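Local coordinates for protein flavin reductase (Uncultured bacterium, PDB 5CHO) that binds FAD and probably reduces it, supplying reduced flavin to the partner halogenase of a two-component tryptophan halogenase system, at residues 50-55 and 127-132; 133-138 and 166-171. One frame throughout, in Å; residues are numbered along the deposited sequence.

In the fold
Contact 1 and contact 2 lie on the same side of the chain's centre, with their own centres about 10 Å apart. Contact 1 ends at Gly132 and contact 2 begins at Ala133. Segments 127-132 and 133-138 form most of a small hairpin, in which strand 129-131 pairs antiparallel with strand 138-140. Gly132 N and Ala137 O probably hydrogen-bond across it. Contact 1 sets this hairpin against strand 46-53, and contact 2 sets its turn against strand 160-172. Both strands belong to the large antiparallel sheet of the flavin reductase-like domain. Thr52 OG1 probably hydrogen-bonds to Pro138 O, linking the contacts directly. The hairpin thus meets the sheet twice, near FAD in contact 1 and at the surface in contact 2.

Contact 1: 50-55 and 127-132; sequences VVTVGG and PGWARG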
loop_
_atom_site.group_PDB
_atom_site.type_symbol
_atom_site.label_atom_id
_atom_site.label_comp_id
_atom_site.label_asym_id
_atom_site.label_seq_id
_atom_site.Cartn_x
_atom_site.Cartn_y
_atom_site.Cartn_z
ATOM N N VAL A 50 -8.992 8.992 -2.298
ATOM C CA VAL A 50 -8.882 10.430 -2.126
ATOM C C VAL A 50 -8.806 10.747 -0.638
ATOM O O VAL A 50 -9.720 10.436 0.124
ATOM C CB VAL A 50 -10.061 11.181 -2.761
ATOM C CG1 VAL A 50 -10.029 12.647 -2.364
ATOM C CG2 VAL A 50 -10.009 11.044 -4.268
ATOM N N VAL A 51 -7.694 11.355 -0.243
ATOM C CA VAL A 51 -7.473 11.797 1.126
ATOM C C VAL A 51 -7.947 13.237 1.279
ATOM O O VAL A 51 -7.613 14.085 0.454
ATOM C CB VAL A 51 -5.985 11.683 1.498
ATOM C CG1 VAL A 51 -5.723 12.243 2.881
ATOM C CG2 VAL A 51 -5.530 10.234 1.391
ATOM N N THR A 52 -8.740 13.509 2.316
ATOM C CA THR A 52 -9.355 14.827 2.488
ATOM C C THR A 52 -9.254 15.349 3.921
ATOM O O THR A 52 -9.135 14.571 4.867
ATOM C CB THR A 52 -10.846 14.797 2.106
ATOM O OG1 THR A 52 -11.574 14.018 3.064
ATOM C CG2 THR A 52 -11.036 14.201 0.724
ATOM N N VAL A 53 -9.304 16.671 4.071
ATOM C CA VAL A 53 -9.492 17.290 5.380
ATOM C C VAL A 53 -10.694 18.227 5.318
ATOM O O VAL A 53 -11.072 18.691 4.242
ATOM C CB VAL A 53 -8.259 18.090 5.844
ATOM C CG1 VAL A 53 -7.039 17.183 5.946
ATOM C CG2 VAL A 53 -7.984 19.247 4.900
ATOM N N GLY A 54 -11.286 18.506 6.474
ATOM C CA GLY A 54 -12.340 19.500 6.574
ATOM C C GLY A 54 -11.785 20.793 7.139
ATOM O O GLY A 54 -10.678 21.203 6.793
ATOM N N GLY A 55 -12.549 21.438 8.013
ATOM C CA GLY A 55 -12.109 22.680 8.624
ATOM C C GLY A 55 -12.419 23.919 7.809
ATOM O O GLY A 55 -13.362 23.937 7.020
ATOM N N PRO A 127 -22.808 18.086 -4.624
ATOM C CA PRO A 127 -23.512 16.891 -4.138
ATOM C C PRO A 127 -22.741 15.573 -4.212
ATOM O O PRO A 127 -23.161 14.616 -3.564
ATOM C CB PRO A 127 -24.752 16.832 -5.036
ATOM C CG PRO A 127 -24.381 17.560 -6.272
ATOM C CD PRO A 127 -23.398 18.615 -5.869
ATOM N N GLY A 128 -21.647 15.514 -4.963
ATOM C CA GLY A 128 -20.846 14.304 -5.027
ATOM C C GLY A 128 -20.070 14.025 -3.748
ATOM O O GLY A 128 -19.404 12.994 -3.629
ATOM N N TRP A 129 -20.176 14.936 -2.781
ATOM C CA TRP A 129 -19.460 14.816 -1.514
ATOM C C TRP A 129 -20.391 14.708 -0.319
ATOM O O TRP A 129 -21.423 15.375 -0.248
ATOM C CB TRP A 129 -18.549 16.022 -1.268
ATOM C CG TRP A 129 -17.407 16.189 -2.215
ATOM C CD1 TRP A 129 -17.332 17.060 -3.260
ATOM C CD2 TRP A 129 -16.165 15.475 -2.197
ATOM N NE1 TRP A 129 -16.121 16.936 -3.894
ATOM C CE2 TRP A 129 -15.385 15.968 -3.262
ATOM C CE3 TRP A 129 -15.637 14.465 -1.385
ATOM C CZ2 TRP A 129 -14.109 15.485 -3.539
ATOM C CZ3 TRP A 129 -14.367 13.987 -1.659
ATOM C CH2 TRP A 129 -13.616 14.498 -2.727
ATOM N N ALA A 130 -20.005 13.851 0.619
ATOM C CA ALA A 130 -20.607 13.819 1.944
ATOM C C ALA A 130 -19.581 14.373 2.916
ATOM O O ALA A 130 -18.405 14.486 2.576
ATOM C CB ALA A 130 -21.010 12.410 2.333
ATOM N N ARG A 131 -20.020 14.726 4.119
ATOM C CA ARG A 131 -19.108 15.206 5.150
ATOM C C ARG A 131 -19.080 14.216 6.298
ATOM O O ARG A 131 -20.127 13.839 6.822
ATOM C CB ARG A 131 -19.523 16.583 5.657
ATOM C CG ARG A 131 -19.406 17.690 4.630
ATOM C CD ARG A 131 -17.956 18.056 4.381
ATOM N NE ARG A 131 -17.849 19.257 3.560
ATOM C CZ ARG A 131 -16.955 20.225 3.747
ATOM N NH1 ARG A 131 -16.053 20.144 4.719
ATOM N NH2 ARG A 131 -16.956 21.282 2.946
ATOM N N GLY A 132 -17.880 13.797 6.687
ATOM C CA GLY A 132 -17.738 12.808 7.734
ATOM C C GLY A 132 -18.264 13.368 9.041
ATOM O O GLY A 132 -17.946 14.495 9.422
#
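Val50 and Thr52 meet the indole of Trp129 through apolar packing. Val50 CG1 comes to the ring edge, near its plane, 4.1 Å from Trp129 CH2. The two side chains cross at about a right angle. CG1 stands anti to the backbone N of Val50 (chi1 171°), which carries this methyl toward the six-membered ring. Thr52 CG2 approaches Trp129 CZ3 obliquely at 4.1 Å, from the opposite direction to the indole side chain. On the hairpin side the ring also rests on Pro138 and Ala140, and Phe124 meets it edge-to-face.

The polar groups look elsewhere. Thr52 turns its methyl to the indole, while its OG1 is hydrogen-bonded to Pro138 O. The Arg131 side chain extends across toward Gly54, and its NH1 lies 4.2 Å from Gly54 CA. That NH1 is hydrogen-bonded to Gly136 O, and NH2 forms a salt bridge with Asp125.

Strand 46-53 belongs to the main antiparallel sheet of the flavin reductase-like domain. The Val50 side chain is about 8 Å from the bound FAD, so this apolar seam lies near the flavin pocket. Two methyls pack on the six-membered ring, and no hydrogen bond between 50-55 and 127-132 fixes the indole.

Contact 2: 133-138 and 166-171; sequences ARTGAP and RLLTAE
Arg134 and Leu168 mark the closest backbone approach, 7.2 Å between their CA atoms, where the loop 133-138 passes the corner of strand 160-172. Leu168 and Thr169 form a classic beta bulge opposite Glu148. That strand, part of the main antiparallel sheet, also packs through Leu167 and Ala170 on Leu37 and Leu31 of the second subunit.

Leu168 CD1 touches Thr135 CG2 at 3.6 Å and Arg134 CB at 4.2 Å. The bends of Arg134 at chi2 and chi3 (-67° and -62°) bring one face of its guanidinium over Leu168 CB, which lies 4.1 Å from the plane and offset toward the rim. Closer to the backbone, Arg134 CG packs on Thr169 CG2 at 3.7 Å.

Thr135 OG1 accepts a hydrogen bond from Ala137 N at 3.2 Å (158°), making an ST turn. The same OG1 is hydrogen-bonded to Glu148 OE1, and Thr169 OG1 to OE2 of that carboxylate. A valine in place of Thr135 would probably leave Ala137 N without its ST-turn acceptor and Glu148 OE1 without this hydroxyl.

No hydrogen bond runs directly between the two segments. Methyl and methylene packing joins them, while Glu148 of strand 145-157 bridges the two threonine hydroxyls.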
loop_
_atom_site.group_PDB
_atom_site.type_symbol
_atom_site.label_atom_id
_atom_site.label_comp_id
_atom_site.label_asym_id
_atom_site.label_seq_id
_atom_site.Cartn_x
_atom_site.Cartn_y
_atom_site.Cartn_z
ATOM N N ALA A 133 -19.071 12.571 9.729
ATOM C CA ALA A 133 -19.760 13.015 10.936
ATOM C C ALA A 133 -18.788 13.405 12.050
ATOM O O ALA A 133 -19.068 14.317 12.828
ATOM C CB ALA A 133 -20.710 11.926 11.421
ATOM N N ARG A 134 -17.653 12.717 12.123
ATOM C CA ARG A 134 -16.695 12.927 13.206
ATOM C C ARG A 134 -15.643 13.991 12.917
ATOM O O ARG A 134 -15.178 14.669 13.834
ATOM C CB ARG A 134 -15.985 11.615 13.536
ATOM C CG ARG A 134 -16.891 10.543 14.105
ATOM C CD ARG A 134 -17.392 10.946 15.486
ATOM N NE ARG A 134 -16.295 11.095 16.438
ATOM C CZ ARG A 134 -15.710 10.084 17.073
ATOM N NH1 ARG A 134 -16.116 8.837 16.864
ATOM N NH2 ARG A 134 -14.715 10.318 17.922
ATOM N N THR A 135 -15.278 14.144 11.648
ATOM C CA THR A 135 -14.162 15.006 11.269
ATOM C C THR A 135 -14.592 16.133 10.342
ATOM O O THR A 135 -13.855 17.099 10.154
ATOM C CB THR A 135 -13.059 14.192 10.573
ATOM O OG1 THR A 135 -13.567 13.650 9.348
ATOM C CG2 THR A 135 -12.590 13.060 11.476
ATOM N N GLY A 136 -15.787 16.014 9.771
ATOM C CA GLY A 136 -16.241 16.951 8.758
ATOM C C GLY A 136 -15.454 16.870 7.462
ATOM O O GLY A 136 -15.592 17.734 6.599
ATOM N N ALA A 137 -14.614 15.848 7.324
ATOM C CA ALA A 137 -13.808 15.690 6.118
ATOM C C ALA A 137 -14.692 15.241 4.952
ATOM O O ALA A 137 -15.585 14.412 5.139
ATOM C CB ALA A 137 -12.687 14.691 6.348
ATOM N N PRO A 138 -14.455 15.786 3.746
ATOM C CA PRO A 138 -15.245 15.291 2.614
ATOM C C PRO A 138 -15.007 13.815 2.306
ATOM O O PRO A 138 -13.868 13.345 2.306
ATOM C CB PRO A 138 -14.784 16.172 1.447
ATOM C CG PRO A 138 -14.251 17.403 2.082
ATOM C CD PRO A 138 -13.655 16.968 3.385
ATOM N N ARG A 166 -5.385 6.922 13.343
ATOM C CA ARG A 166 -6.232 6.017 14.104
ATOM C C ARG A 166 -7.673 6.220 13.658
ATOM O O ARG A 166 -8.166 7.346 13.619
ATOM C CB ARG A 166 -6.106 6.233 15.614
ATOM C CG ARG A 166 -6.965 5.237 16.377
ATOM C CD ARG A 166 -6.952 5.389 17.883
ATOM N NE ARG A 166 -7.765 4.322 18.461
ATOM C CZ ARG A 166 -7.723 3.918 19.726
ATOM N NH1 ARG A 166 -6.894 4.481 20.596
ATOM N NH2 ARG A 166 -8.520 2.933 20.120
ATOM N N LEU A 167 -8.338 5.125 13.311
ATOM C CA LEU A 167 -9.686 5.192 12.771
ATOM C C LEU A 167 -10.685 5.679 13.815
ATOM O O LEU A 167 -10.666 5.225 14.959
ATOM C CB LEU A 167 -10.106 3.817 12.236
ATOM C CG LEU A 167 -9.268 3.302 11.058
ATOM C CD1 LEU A 167 -9.770 1.964 10.529
ATOM C CD2 LEU A 167 -9.229 4.331 9.948
ATOM N N LEU A 168 -11.556 6.602 13.409
ATOM C CA LEU A 168 -12.676 7.037 14.239
ATOM C C LEU A 168 -13.934 6.393 13.694
ATOM O O LEU A 168 -14.839 6.037 14.448
ATOM C CB LEU A 168 -12.822 8.558 14.247
ATOM C CG LEU A 168 -11.547 9.390 14.336
ATOM C CD1 LEU A 168 -11.907 10.870 14.196
ATOM C CD2 LEU A 168 -10.839 9.110 15.641
ATOM N N THR A 169 -13.978 6.252 12.374
ATOM C CA THR A 169 -15.057 5.541 11.710
ATOM C C THR A 169 -14.533 4.816 10.486
ATOM O O THR A 169 -13.490 5.160 9.929
ATOM C CB THR A 169 -16.201 6.474 11.255
ATOM O OG1 THR A 169 -15.709 7.416 10.294
ATOM C CG2 THR A 169 -16.807 7.216 12.435
ATOM N N ALA A 170 -15.284 3.808 10.077
ATOM C CA ALA A 170 -14.971 3.038 8.893
ATOM C C ALA A 170 -16.269 2.398 8.447
ATOM O O ALA A 170 -17.084 1.986 9.274
ATOM C CB ALA A 170 -13.902 1.998 9.172
ATOM N N GLU A 171 -16.451 2.309 7.139
ATOM C CA GLU A 171 -17.723 1.888 6.584
ATOM C C GLU A 171 -17.514 1.395 5.172
ATOM O O GLU A 171 -16.888 2.072 4.357
ATOM C CB GLU A 171 -18.722 3.046 6.586
ATOM C CG GLU A 171 -20.105 2.673 6.080
ATOM C CD GLU A 171 -21.027 3.873 5.993
ATOM O OE1 GLU A 171 -20.606 4.980 6.391
ATOM O OE2 GLU A 171 -22.172 3.712 5.522
#